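Local coordinates for Serine/threonine-protein kinase Tel1 (Chaetomium thermophilum, PDB 6SKY) that probably phosphorylates serine or threonine followed by glutamine in its target proteins, using ATP, to start checkpoint signalling after DNA damage, at residues Ser2132-Arg2144 with Ser2154-Ser2168. Numbering follows the deposited sequence.
Sequences SCRETTLSMWSQR and SADARLVQIRGMLLS
The guanidinium of R2158 meets S2142 at its edge: NH2 donates to OG over 3.2 Å, with OG in the guanidinium plane and an N-H...O angle of 149°. Bends at chi2 and chi3 bring that end back to S2142, although the CB of R2158 points away; R2158 NH1 hydrogen-bonds S2194 OG. At the indole edge of W2141, near the ring plane, sits CG1 of V2160, 4.2 Å from CZ3, while A2157 CB approaches the ring obliquely; helix 2102-2119 packs against both W2141 and L2167. The Q2161 amide lies alongside the facing helix, NE2 3.5 Å from S2139 CB and OE1 3.7 Å from S2142 CB, because CG stands anti to the backbone N (chi1 178°) and the chain runs on extended. Cutting Q2161 back to an alanine is likely to open a gap beside L2138 CB and take the amide from S2139 and S2142. Close approach is also read from L2138 CD1, 4.0 Å from G2164 CA, where the glycine presents just its backbone. The segment axes approach to 8.8 Å and run at 166°; joined by a short nonhelical connection, they define an antiparallel helical hairpin, the building unit of the FAT domain's TPR-like alpha solenoid.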
# COMPACT_ATOMS: atom_id res chain seq x y z
N SER A 2132 12.39 -24.36 4.20
CA SER A 2132 12.38 -24.40 5.65
C SER A 2132 13.02 -25.68 6.17
O SER A 2132 13.81 -25.65 7.13
CB SER A 2132 10.97 -24.27 6.18
OG SER A 2132 10.28 -25.48 6.03
N CYS A 2133 12.69 -26.82 5.56
CA CYS A 2133 13.32 -28.06 5.99
C CYS A 2133 14.83 -28.03 5.74
O CYS A 2133 15.59 -28.58 6.53
CB CYS A 2133 12.69 -29.25 5.29
SG CYS A 2133 11.11 -29.72 5.97
N ARG A 2134 15.27 -27.39 4.66
CA ARG A 2134 16.70 -27.30 4.40
C ARG A 2134 17.41 -26.46 5.45
O ARG A 2134 18.54 -26.77 5.85
CB ARG A 2134 16.94 -26.71 3.01
CG ARG A 2134 18.38 -26.61 2.63
CD ARG A 2134 18.55 -25.68 1.47
NE ARG A 2134 18.00 -26.23 0.24
CZ ARG A 2134 17.98 -25.59 -0.92
NH1 ARG A 2134 17.46 -26.16 -1.99
NH2 ARG A 2134 18.47 -24.37 -1.00
N GLU A 2135 16.76 -25.40 5.91
CA GLU A 2135 17.31 -24.60 7.00
C GLU A 2135 17.48 -25.42 8.27
O GLU A 2135 18.52 -25.36 8.93
CB GLU A 2135 16.40 -23.41 7.25
CG GLU A 2135 16.87 -22.49 8.32
CD GLU A 2135 15.72 -21.76 8.95
OE1 GLU A 2135 14.59 -22.27 8.87
OE2 GLU A 2135 15.94 -20.67 9.53
N THR A 2136 16.45 -26.19 8.62
CA THR A 2136 16.56 -27.07 9.79
C THR A 2136 17.69 -28.07 9.64
O THR A 2136 18.46 -28.29 10.58
CB THR A 2136 15.25 -27.80 10.03
OG1 THR A 2136 14.19 -26.86 10.17
CG2 THR A 2136 15.33 -28.60 11.28
N THR A 2137 17.82 -28.67 8.46
CA THR A 2137 18.88 -29.64 8.22
C THR A 2137 20.25 -29.02 8.43
O THR A 2137 21.10 -29.60 9.11
CB THR A 2137 18.75 -30.18 6.80
OG1 THR A 2137 17.53 -30.91 6.69
CG2 THR A 2137 19.88 -31.09 6.49
N LEU A 2138 20.48 -27.84 7.85
CA LEU A 2138 21.81 -27.24 7.93
C LEU A 2138 22.15 -26.81 9.35
O LEU A 2138 23.29 -26.99 9.81
CB LEU A 2138 21.91 -26.07 6.97
CG LEU A 2138 22.02 -26.44 5.49
CD1 LEU A 2138 22.09 -25.21 4.64
CD2 LEU A 2138 23.23 -27.30 5.26
N SER A 2139 21.17 -26.29 10.09
CA SER A 2139 21.47 -25.88 11.46
C SER A 2139 21.72 -27.09 12.36
O SER A 2139 22.66 -27.09 13.16
CB SER A 2139 20.35 -25.02 12.02
OG SER A 2139 19.29 -25.82 12.48
N MET A 2140 20.89 -28.13 12.24
CA MET A 2140 21.11 -29.33 13.04
C MET A 2140 22.45 -29.96 12.75
O MET A 2140 23.14 -30.42 13.66
CB MET A 2140 19.99 -30.34 12.79
CG MET A 2140 18.69 -30.01 13.45
SD MET A 2140 18.80 -30.15 15.23
CE MET A 2140 19.42 -31.80 15.37
N TRP A 2141 22.85 -30.00 11.48
CA TRP A 2141 24.15 -30.56 11.14
C TRP A 2141 25.28 -29.72 11.71
O TRP A 2141 26.31 -30.26 12.12
CB TRP A 2141 24.28 -30.67 9.63
CG TRP A 2141 25.39 -31.52 9.17
CD1 TRP A 2141 25.54 -32.85 9.39
CD2 TRP A 2141 26.48 -31.12 8.36
NE1 TRP A 2141 26.68 -33.30 8.78
CE2 TRP A 2141 27.27 -32.25 8.14
CE3 TRP A 2141 26.88 -29.91 7.80
CZ2 TRP A 2141 28.43 -32.21 7.39
CZ3 TRP A 2141 28.02 -29.87 7.06
CH2 TRP A 2141 28.79 -31.00 6.86
N SER A 2142 25.10 -28.40 11.74
CA SER A 2142 26.14 -27.56 12.33
C SER A 2142 26.24 -27.74 13.84
O SER A 2142 27.30 -27.51 14.41
CB SER A 2142 25.88 -26.11 11.98
OG SER A 2142 26.72 -25.27 12.74
N GLN A 2143 25.14 -28.12 14.49
CA GLN A 2143 25.17 -28.26 15.95
C GLN A 2143 25.74 -29.60 16.40
O GLN A 2143 26.44 -29.66 17.42
CB GLN A 2143 23.77 -28.08 16.52
CG GLN A 2143 23.22 -26.69 16.40
CD GLN A 2143 21.80 -26.61 16.87
OE1 GLN A 2143 21.24 -27.59 17.33
NE2 GLN A 2143 21.21 -25.44 16.74
N ARG A 2144 25.42 -30.67 15.70
CA ARG A 2144 25.72 -32.04 16.14
C ARG A 2144 27.11 -32.43 15.68
O ARG A 2144 27.30 -32.92 14.57
CB ARG A 2144 24.67 -32.99 15.60
CG ARG A 2144 23.28 -32.64 16.05
CD ARG A 2144 23.21 -32.82 17.52
NE ARG A 2144 23.82 -34.10 17.85
CZ ARG A 2144 24.12 -34.50 19.07
NH1 ARG A 2144 23.87 -33.72 20.11
NH2 ARG A 2144 24.67 -35.68 19.24
N SER A 2154 33.95 -27.34 12.66
CA SER A 2154 32.72 -26.58 12.87
C SER A 2154 32.69 -25.30 12.05
O SER A 2154 31.59 -24.81 11.75
CB SER A 2154 32.55 -26.25 14.34
OG SER A 2154 31.27 -25.68 14.56
N ALA A 2155 33.84 -24.76 11.68
CA ALA A 2155 33.86 -23.59 10.81
C ALA A 2155 33.30 -23.92 9.44
O ALA A 2155 32.58 -23.12 8.85
CB ALA A 2155 35.28 -23.05 10.70
N ASP A 2156 33.60 -25.11 8.92
CA ASP A 2156 33.06 -25.53 7.63
C ASP A 2156 31.54 -25.67 7.68
O ASP A 2156 30.83 -25.20 6.79
CB ASP A 2156 33.69 -26.85 7.21
CG ASP A 2156 35.16 -26.73 6.93
OD1 ASP A 2156 35.60 -25.64 6.52
OD2 ASP A 2156 35.89 -27.73 7.11
N ALA A 2157 31.03 -26.33 8.72
CA ALA A 2157 29.59 -26.50 8.85
C ALA A 2157 28.89 -25.16 9.02
O ALA A 2157 27.83 -24.93 8.43
CB ALA A 2157 29.29 -27.41 10.03
N ARG A 2158 29.48 -24.26 9.80
CA ARG A 2158 28.89 -22.94 9.97
C ARG A 2158 28.87 -22.16 8.67
O ARG A 2158 27.87 -21.53 8.32
CB ARG A 2158 29.66 -22.17 11.03
CG ARG A 2158 28.87 -21.09 11.66
CD ARG A 2158 27.68 -21.67 12.35
NE ARG A 2158 27.37 -20.93 13.56
CZ ARG A 2158 26.64 -21.42 14.55
NH1 ARG A 2158 26.40 -20.68 15.62
NH2 ARG A 2158 26.16 -22.65 14.47
N LEU A 2159 29.98 -22.20 7.93
CA LEU A 2159 30.04 -21.48 6.67
C LEU A 2159 29.03 -22.00 5.67
O LEU A 2159 28.39 -21.22 4.95
CB LEU A 2159 31.45 -21.57 6.11
CG LEU A 2159 31.80 -20.58 5.01
CD1 LEU A 2159 31.46 -19.20 5.48
CD2 LEU A 2159 33.26 -20.70 4.70
N VAL A 2160 28.84 -23.32 5.62
CA VAL A 2160 27.89 -23.87 4.67
C VAL A 2160 26.46 -23.55 5.09
O VAL A 2160 25.59 -23.32 4.23
CB VAL A 2160 28.13 -25.38 4.48
CG1 VAL A 2160 27.09 -26.19 5.20
CG2 VAL A 2160 28.13 -25.72 3.02
N GLN A 2161 26.20 -23.47 6.39
CA GLN A 2161 24.88 -23.05 6.85
C GLN A 2161 24.58 -21.62 6.44
O GLN A 2161 23.48 -21.30 5.98
CB GLN A 2161 24.78 -23.20 8.35
CG GLN A 2161 23.48 -22.75 8.92
CD GLN A 2161 23.52 -22.63 10.41
OE1 GLN A 2161 24.57 -22.76 11.02
NE2 GLN A 2161 22.38 -22.37 11.01
N ILE A 2162 25.57 -20.73 6.61
CA ILE A 2162 25.40 -19.34 6.23
C ILE A 2162 25.11 -19.22 4.74
O ILE A 2162 24.20 -18.50 4.32
CB ILE A 2162 26.64 -18.53 6.63
CG1 ILE A 2162 26.69 -18.39 8.14
CG2 ILE A 2162 26.63 -17.18 5.98
CD1 ILE A 2162 27.97 -17.85 8.63
N ARG A 2163 25.88 -19.94 3.92
CA ARG A 2163 25.67 -19.86 2.48
C ARG A 2163 24.29 -20.37 2.07
O ARG A 2163 23.63 -19.77 1.21
CB ARG A 2163 26.76 -20.63 1.76
CG ARG A 2163 28.13 -20.06 1.95
CD ARG A 2163 28.92 -20.24 0.69
NE ARG A 2163 30.30 -19.84 0.84
CZ ARG A 2163 31.30 -20.69 1.09
NH1 ARG A 2163 32.54 -20.23 1.22
NH2 ARG A 2163 31.05 -21.98 1.22
N GLY A 2164 23.85 -21.48 2.66
CA GLY A 2164 22.51 -21.97 2.36
C GLY A 2164 21.44 -20.97 2.73
O GLY A 2164 20.46 -20.79 2.00
N MET A 2165 21.61 -20.29 3.87
CA MET A 2165 20.63 -19.28 4.27
C MET A 2165 20.59 -18.11 3.30
O MET A 2165 19.51 -17.60 2.97
CB MET A 2165 20.93 -18.79 5.67
CG MET A 2165 20.30 -19.61 6.77
SD MET A 2165 20.94 -19.15 8.38
CE MET A 2165 19.45 -19.26 9.36
N LEU A 2166 21.75 -17.64 2.84
CA LEU A 2166 21.76 -16.52 1.91
C LEU A 2166 21.11 -16.90 0.58
O LEU A 2166 20.40 -16.09 -0.04
CB LEU A 2166 23.19 -16.03 1.70
CG LEU A 2166 23.87 -15.47 2.95
CD1 LEU A 2166 25.30 -15.14 2.69
CD2 LEU A 2166 23.15 -14.25 3.43
N LEU A 2167 21.32 -18.14 0.14
CA LEU A 2167 20.64 -18.64 -1.05
C LEU A 2167 19.12 -18.63 -0.87
O LEU A 2167 18.38 -18.16 -1.75
CB LEU A 2167 21.16 -20.04 -1.33
CG LEU A 2167 20.80 -20.87 -2.54
CD1 LEU A 2167 21.20 -20.16 -3.80
CD2 LEU A 2167 21.57 -22.15 -2.41
N SER A 2168 18.64 -19.13 0.26
CA SER A 2168 17.21 -19.11 0.52
C SER A 2168 16.68 -17.69 0.57
O SER A 2168 15.52 -17.45 0.22
CB SER A 2168 16.88 -19.82 1.82
OG SER A 2168 17.24 -21.18 1.76